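Local coordinates for SPCC18.06c protein (Schizosaccharomyces pombe, PDB 2P51) that removes poly(A) tails from mRNA as a catalytic 3'-exoribonuclease subunit of the CCR4-NOT complex, releasing 5'-AMP with the help of divalent metal ions, at residues Q33-N36 against L37-S40. Sequence-based numbering, arbitrary orientation.
Sequences QEMN and LIMS
Leu-37, Ile-38, Met-39 and Ser-40 each donate their backbone N-H to the carbonyl four residues earlier, on Gln-33, Glu-34, Met-35 and Asn-36 respectively, giving four consecutive i to i+4 alpha-helical bonds. The rung from Ile-38 N to Glu-34 O is the straightest of the four, with an N-H...O angle of 177°, while that from Ser-40 N to Asn-36 O is the most bent, at 146°. Glu-34, which is buried, and the partly exposed Leu-37 run side by side and point the same way, the carboxylate oxygen OE1 of Glu-34 lying 4.0 Å from the methyl CD2 of Leu-37. That carboxylate is bound through both oxygens: Trp-106 donates its indole N-H to OE1, and Arg-24 forms a salt bridge with OE2, which would probably favour the charged form. Ile-38, also buried, has CG1 beside its backbone N (chi1 -68°), a turn that brings this carbon to 3.5 Å from Glu-34 O. Beyond it, CD1 lies 4.3 Å from Met-35 SD, a loose apolar touch. Helix 31-41 thus illustrates how an amphipathic helix packs against the sheet of a DEDD nuclease fold, Met-35 and Ile-38 meeting Phe-108 on strand 105-109 while Leu-37 and Ile-38 reach Trp-106, away from the two-metal active site. Met-39 begins close to the backbone, with CG 3.2 Å from Met-35 O, before its thioether end leads away from the 33-36 segment; its side chain also touches Ser-154. The hydroxyl of Ser-40 turns back to donate to Leu-37 O, with OG and O 2.7 Å apart.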
loop_
_atom_site.group_PDB
_atom_site.type_symbol
_atom_site.label_atom_id
_atom_site.label_comp_id
_atom_site.label_asym_id
_atom_site.label_seq_id
_atom_site.Cartn_x
_atom_site.Cartn_y
_atom_site.Cartn_z
ATOM N N GLN A 33 16.961 -8.205 -7.938
ATOM C CA GLN A 33 16.583 -9.621 -7.985
ATOM C C GLN A 33 15.112 -9.833 -7.658
ATOM O O GLN A 33 14.353 -10.587 -8.257
ATOM C CB GLN A 33 17.502 -10.357 -6.988
ATOM C CG GLN A 33 17.332 -11.823 -6.802
ATOM C CD GLN A 33 18.305 -12.456 -5.809
ATOM O OE1 GLN A 33 18.194 -12.324 -4.581
ATOM N NE2 GLN A 33 19.282 -13.162 -6.379
ATOM N N GLU A 34 14.688 -9.113 -6.595
ATOM C CA GLU A 34 13.310 -9.333 -6.166
ATOM C C GLU A 34 12.349 -8.728 -7.181
ATOM O O GLU A 34 11.296 -9.324 -7.459
ATOM C CB GLU A 34 13.117 -8.776 -4.743
ATOM C CG GLU A 34 13.934 -9.576 -3.718
ATOM C CD GLU A 34 13.530 -11.044 -3.660
ATOM O OE1 GLU A 34 12.318 -11.426 -3.800
ATOM O OE2 GLU A 34 14.464 -11.858 -3.479
ATOM N N MET A 35 12.688 -7.533 -7.725
ATOM C CA MET A 35 11.802 -6.999 -8.778
ATOM C C MET A 35 11.774 -7.943 -9.972
ATOM O O MET A 35 10.710 -8.103 -10.589
ATOM C CB MET A 35 12.244 -5.588 -9.205
ATOM C CG MET A 35 11.999 -4.538 -8.115
ATOM S SD MET A 35 10.233 -4.408 -7.659
ATOM C CE MET A 35 9.571 -4.083 -9.248
ATOM N N ASN A 36 12.897 -8.570 -10.283
ATOM C CA ASN A 36 12.930 -9.508 -11.420
ATOM C C ASN A 36 11.982 -10.671 -11.116
ATOM O O ASN A 36 11.251 -11.113 -12.019
ATOM C CB ASN A 36 14.330 -10.053 -11.737
ATOM C CG ASN A 36 15.256 -9.068 -12.371
ATOM O OD1 ASN A 36 16.508 -9.256 -12.430
ATOM N ND2 ASN A 36 14.673 -8.010 -12.884
ATOM N N LEU A 37 11.994 -11.151 -9.883
ATOM C CA LEU A 37 11.098 -12.273 -9.524
ATOM C C LEU A 37 9.639 -11.856 -9.661
ATOM O O LEU A 37 8.829 -12.567 -10.252
ATOM C CB LEU A 37 11.403 -12.754 -8.122
ATOM C CG LEU A 37 10.613 -13.967 -7.604
ATOM C CD1 LEU A 37 10.682 -15.176 -8.529
ATOM C CD2 LEU A 37 11.112 -14.318 -6.213
ATOM N N ILE A 38 9.306 -10.689 -9.089
ATOM C CA ILE A 38 7.949 -10.137 -9.247
ATOM C C ILE A 38 7.597 -9.999 -10.714
ATOM O O ILE A 38 6.490 -10.406 -11.096
ATOM C CB ILE A 38 7.812 -8.806 -8.507
ATOM C CG1 ILE A 38 7.886 -9.045 -6.989
ATOM C CG2 ILE A 38 6.517 -8.060 -8.897
ATOM C CD1 ILE A 38 8.079 -7.773 -6.168
ATOM N N MET A 39 8.464 -9.429 -11.554
ATOM C CA MET A 39 8.144 -9.281 -12.978
ATOM C C MET A 39 7.857 -10.610 -13.655
ATOM O O MET A 39 7.009 -10.671 -14.556
ATOM C CB MET A 39 9.312 -8.566 -13.693
ATOM C CG MET A 39 9.284 -7.094 -13.316
ATOM S SD MET A 39 10.718 -6.283 -14.022
ATOM C CE MET A 39 10.417 -6.391 -15.762
ATOM N N SER A 40 8.560 -11.655 -13.229
ATOM C CA SER A 40 8.353 -12.957 -13.831
ATOM C C SER A 40 7.033 -13.605 -13.430
ATOM O O SER A 40 6.639 -14.573 -14.118
ATOM C CB SER A 40 9.524 -13.861 -13.409
ATOM O OG SER A 40 9.361 -14.424 -12.116
#